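Local coordinates for nisin leader peptide-processing serine protease NisP (PDB 4MZD), which probably acts as a subtilisin-like serine endopeptidase that removes the leader peptide from the nisin precursor, at residues I190-I203 / S230-A244. Residues are numbered along the deposited sequence; the frame is centred on the assembly and turned at random.
Sequences IRRAADDGNKVINI and SAINYATAKGSIVVA
R191 reaches along helix 230-238 with its chain extended from CG to NE, laying one guanidinium face over A231 CA and meeting S230 OG at its edge; NH2 to OG is 2.7 Å, but the bond is bent and weak. NH1 sits 3.7 Å from Y234 CB, and the guanidinium and ring planes are 35° apart. With CG anti to the backbone N, the Y234 ring is carried over to helix 190-195, where it crosses the side chain of D195 at about a right angle and gives its hydroxyl proton to the syn lone pair of OD1, OH to OD1 2.5 Å. K238 NZ adds a long salt bridge to the same D195 OD1. Between the two almost parallel helices, axes 8.8 Å apart, A194 CB rests on A235 CA and on K238 CB, and I190 CG2 lies 3.9 Å from A235 CB. Each helix ends in a Schellman motif, at G197 and G239, and leads into parallel strands 200-203 and 241-244, neighbours in the central sheet of the subtilisin-like α/β fold. Just after G197, K199, bent at chi2 (-51°), brings NZ to K238 O in a weak bond, while a water joins NZ to A194 O and S240 OG. S240 OG also donates to N198 O (2.7 Å). Beyond it, I241 N bonds K199 O, I201 N bonds I241 O, V243 N bonds I201 O and I203 N bonds V243 O. Towards the helices I203 CD1 packs on V242 CG1 at 3.6 Å; on the other sheet face N202 OD1 hydrogen-bonds S360 OG, and its side chain lies near the predicted catalytic D100 and S353 without touching them.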
# COMPACT_ATOMS: atom_id res chain seq x y z
N ILE A 190 -5.23 -8.74 -8.66
CA ILE A 190 -6.42 -8.47 -7.86
C ILE A 190 -7.42 -9.62 -7.98
O ILE A 190 -7.94 -10.12 -6.98
CB ILE A 190 -7.08 -7.14 -8.28
CG1 ILE A 190 -6.20 -5.95 -7.89
CG2 ILE A 190 -8.47 -7.02 -7.66
CD1 ILE A 190 -6.59 -4.64 -8.57
N ARG A 191 -7.67 -10.05 -9.21
CA ARG A 191 -8.59 -11.16 -9.44
C ARG A 191 -8.11 -12.44 -8.76
O ARG A 191 -8.90 -13.15 -8.13
CB ARG A 191 -8.77 -11.40 -10.93
CG ARG A 191 -9.45 -10.26 -11.65
CD ARG A 191 -9.53 -10.55 -13.14
NE ARG A 191 -10.07 -9.41 -13.88
CZ ARG A 191 -11.36 -9.21 -14.09
NH1 ARG A 191 -12.26 -10.08 -13.64
NH2 ARG A 191 -11.76 -8.14 -14.77
N ARG A 192 -6.82 -12.72 -8.89
CA ARG A 192 -6.25 -13.93 -8.31
C ARG A 192 -6.30 -13.91 -6.78
O ARG A 192 -6.61 -14.92 -6.15
CB ARG A 192 -4.80 -14.11 -8.79
CG ARG A 192 -4.15 -15.42 -8.40
CD ARG A 192 -4.82 -16.60 -9.10
NE ARG A 192 -5.78 -17.29 -8.24
CZ ARG A 192 -6.62 -18.22 -8.67
NH1 ARG A 192 -6.64 -18.56 -9.95
NH2 ARG A 192 -7.45 -18.81 -7.82
N ALA A 193 -5.99 -12.76 -6.20
CA ALA A 193 -6.04 -12.62 -4.75
C ALA A 193 -7.46 -12.83 -4.24
O ALA A 193 -7.66 -13.45 -3.20
CB ALA A 193 -5.50 -11.27 -4.33
N ALA A 194 -8.45 -12.32 -4.96
CA ALA A 194 -9.85 -12.51 -4.58
C ALA A 194 -10.26 -13.97 -4.75
O ALA A 194 -10.94 -14.53 -3.89
CB ALA A 194 -10.75 -11.60 -5.40
N ASP A 195 -9.85 -14.58 -5.85
CA ASP A 195 -10.16 -15.99 -6.09
C ASP A 195 -9.56 -16.91 -5.02
O ASP A 195 -10.13 -17.94 -4.71
CB ASP A 195 -9.70 -16.42 -7.48
CG ASP A 195 -10.62 -15.92 -8.58
OD1 ASP A 195 -11.81 -15.67 -8.27
OD2 ASP A 195 -10.17 -15.76 -9.73
N ASP A 196 -8.41 -16.52 -4.47
CA ASP A 196 -7.75 -17.30 -3.44
C ASP A 196 -8.34 -17.05 -2.05
O ASP A 196 -7.86 -17.62 -1.06
CB ASP A 196 -6.25 -17.01 -3.41
CG ASP A 196 -5.51 -17.55 -4.62
OD1 ASP A 196 -6.07 -18.38 -5.38
OD2 ASP A 196 -4.34 -17.14 -4.80
N GLY A 197 -9.35 -16.19 -1.96
CA GLY A 197 -10.08 -16.00 -0.71
C GLY A 197 -9.51 -14.97 0.24
O GLY A 197 -9.90 -14.94 1.41
N ASN A 198 -8.61 -14.12 -0.23
CA ASN A 198 -8.09 -13.04 0.60
C ASN A 198 -9.14 -11.96 0.74
O ASN A 198 -9.43 -11.25 -0.23
CB ASN A 198 -6.85 -12.42 -0.03
CG ASN A 198 -5.71 -13.40 -0.14
OD1 ASN A 198 -5.04 -13.70 0.85
ND2 ASN A 198 -5.48 -13.91 -1.34
N LYS A 199 -9.69 -11.78 1.93
CA LYS A 199 -10.76 -10.81 2.08
C LYS A 199 -10.26 -9.36 2.13
O LYS A 199 -11.06 -8.43 1.96
CB LYS A 199 -11.66 -11.15 3.26
CG LYS A 199 -12.38 -12.49 3.09
CD LYS A 199 -13.10 -12.61 1.74
CE LYS A 199 -13.62 -14.04 1.49
NZ LYS A 199 -14.28 -14.21 0.16
N VAL A 200 -8.96 -9.17 2.35
CA VAL A 200 -8.32 -7.87 2.26
C VAL A 200 -7.16 -7.99 1.29
O VAL A 200 -6.38 -8.94 1.36
CB VAL A 200 -7.83 -7.38 3.64
CG1 VAL A 200 -7.17 -6.01 3.52
CG2 VAL A 200 -8.98 -7.36 4.66
N ILE A 201 -7.07 -7.03 0.36
CA ILE A 201 -6.05 -7.03 -0.68
C ILE A 201 -5.31 -5.69 -0.61
O ILE A 201 -5.92 -4.63 -0.69
CB ILE A 201 -6.71 -7.21 -2.07
CG1 ILE A 201 -7.42 -8.57 -2.15
CG2 ILE A 201 -5.69 -7.08 -3.18
CD1 ILE A 201 -8.29 -8.75 -3.38
N ASN A 202 -3.99 -5.76 -0.43
CA ASN A 202 -3.14 -4.59 -0.24
C ASN A 202 -2.39 -4.25 -1.51
O ASN A 202 -1.66 -5.10 -2.04
CB ASN A 202 -2.13 -4.88 0.89
CG ASN A 202 -1.30 -3.66 1.26
OD1 ASN A 202 -1.64 -2.94 2.20
ND2 ASN A 202 -0.22 -3.41 0.52
N ILE A 203 -2.55 -3.02 -1.99
CA ILE A 203 -1.85 -2.55 -3.19
C ILE A 203 -1.06 -1.27 -2.88
O ILE A 203 -1.58 -0.15 -2.96
CB ILE A 203 -2.81 -2.32 -4.37
CG1 ILE A 203 -3.74 -3.52 -4.56
CG2 ILE A 203 -2.01 -2.03 -5.64
CD1 ILE A 203 -4.64 -3.39 -5.76
N SER A 230 -12.96 -3.16 -13.63
CA SER A 230 -13.47 -4.51 -13.78
C SER A 230 -12.88 -5.45 -12.72
O SER A 230 -13.59 -6.27 -12.13
CB SER A 230 -13.17 -5.04 -15.18
OG SER A 230 -13.71 -6.33 -15.36
N ALA A 231 -11.58 -5.33 -12.48
CA ALA A 231 -10.93 -6.18 -11.49
C ALA A 231 -11.43 -5.89 -10.08
O ALA A 231 -11.66 -6.81 -9.29
CB ALA A 231 -9.41 -6.03 -11.58
N ILE A 232 -11.59 -4.62 -9.77
CA ILE A 232 -12.08 -4.21 -8.46
C ILE A 232 -13.54 -4.62 -8.24
O ILE A 232 -13.91 -5.05 -7.15
CB ILE A 232 -11.89 -2.70 -8.26
CG1 ILE A 232 -10.40 -2.40 -8.10
CG2 ILE A 232 -12.68 -2.19 -7.06
CD1 ILE A 232 -10.06 -0.96 -8.34
N ASN A 233 -14.36 -4.49 -9.28
CA ASN A 233 -15.74 -4.95 -9.20
C ASN A 233 -15.80 -6.45 -8.96
O ASN A 233 -16.64 -6.93 -8.21
CB ASN A 233 -16.51 -4.59 -10.48
CG ASN A 233 -16.90 -3.13 -10.52
OD1 ASN A 233 -16.96 -2.46 -9.49
ND2 ASN A 233 -17.18 -2.63 -11.71
N TYR A 234 -14.89 -7.18 -9.59
CA TYR A 234 -14.83 -8.62 -9.40
C TYR A 234 -14.44 -8.95 -7.96
O TYR A 234 -15.05 -9.81 -7.32
CB TYR A 234 -13.85 -9.25 -10.37
CG TYR A 234 -13.77 -10.74 -10.23
CD1 TYR A 234 -14.79 -11.55 -10.71
CD2 TYR A 234 -12.68 -11.34 -9.60
CE1 TYR A 234 -14.74 -12.91 -10.57
CE2 TYR A 234 -12.62 -12.72 -9.47
CZ TYR A 234 -13.66 -13.50 -9.95
OH TYR A 234 -13.64 -14.87 -9.84
N ALA A 235 -13.42 -8.28 -7.45
CA ALA A 235 -12.99 -8.50 -6.08
C ALA A 235 -14.14 -8.24 -5.12
O ALA A 235 -14.39 -9.02 -4.20
CB ALA A 235 -11.79 -7.61 -5.75
N THR A 236 -14.86 -7.15 -5.34
CA THR A 236 -16.04 -6.84 -4.54
C THR A 236 -17.09 -7.95 -4.62
O THR A 236 -17.63 -8.36 -3.59
CB THR A 236 -16.65 -5.52 -4.99
OG1 THR A 236 -15.69 -4.48 -4.79
CG2 THR A 236 -17.90 -5.21 -4.19
N ALA A 237 -17.36 -8.44 -5.83
CA ALA A 237 -18.34 -9.51 -6.02
C ALA A 237 -17.94 -10.76 -5.23
O ALA A 237 -18.80 -11.51 -4.77
CB ALA A 237 -18.48 -9.84 -7.50
N LYS A 238 -16.64 -10.98 -5.08
CA LYS A 238 -16.12 -12.13 -4.35
C LYS A 238 -16.08 -11.91 -2.84
O LYS A 238 -15.83 -12.84 -2.08
CB LYS A 238 -14.72 -12.49 -4.85
CG LYS A 238 -14.65 -12.94 -6.30
CD LYS A 238 -15.12 -14.37 -6.48
CE LYS A 238 -14.14 -15.36 -5.86
NZ LYS A 238 -14.51 -16.77 -6.15
N GLY A 239 -16.32 -10.67 -2.42
CA GLY A 239 -16.35 -10.34 -1.01
C GLY A 239 -15.05 -9.77 -0.46
O GLY A 239 -14.90 -9.68 0.76
N SER A 240 -14.14 -9.37 -1.34
CA SER A 240 -12.86 -8.79 -0.94
C SER A 240 -12.90 -7.27 -0.97
O SER A 240 -13.66 -6.67 -1.73
CB SER A 240 -11.74 -9.27 -1.86
OG SER A 240 -11.56 -10.67 -1.77
N ILE A 241 -12.07 -6.64 -0.13
CA ILE A 241 -11.87 -5.21 -0.18
C ILE A 241 -10.43 -4.94 -0.59
O ILE A 241 -9.52 -5.68 -0.22
CB ILE A 241 -12.19 -4.54 1.17
CG1 ILE A 241 -12.36 -3.03 0.99
CG2 ILE A 241 -11.14 -4.88 2.22
CD1 ILE A 241 -13.09 -2.35 2.12
N VAL A 242 -10.24 -3.87 -1.35
CA VAL A 242 -8.93 -3.45 -1.81
C VAL A 242 -8.54 -2.17 -1.08
O VAL A 242 -9.34 -1.25 -0.95
CB VAL A 242 -8.95 -3.22 -3.34
CG1 VAL A 242 -7.62 -2.65 -3.81
CG2 VAL A 242 -9.28 -4.52 -4.06
N VAL A 243 -7.30 -2.16 -0.60
CA VAL A 243 -6.71 -1.04 0.14
C VAL A 243 -5.49 -0.61 -0.64
O VAL A 243 -4.61 -1.42 -0.91
CB VAL A 243 -6.30 -1.51 1.56
CG1 VAL A 243 -5.81 -0.35 2.40
CG2 VAL A 243 -7.46 -2.23 2.25
N ALA A 244 -5.44 0.66 -1.04
CA ALA A 244 -4.43 1.12 -1.99
C ALA A 244 -3.78 2.42 -1.57
O ALA A 244 -4.45 3.33 -1.04
CB ALA A 244 -5.06 1.28 -3.38
O HOH W 1 -12.36 -13.33 -1.75
O HOH W 2 -12.67 -18.60 -5.91
O HOH W 3 -13.84 -7.92 2.72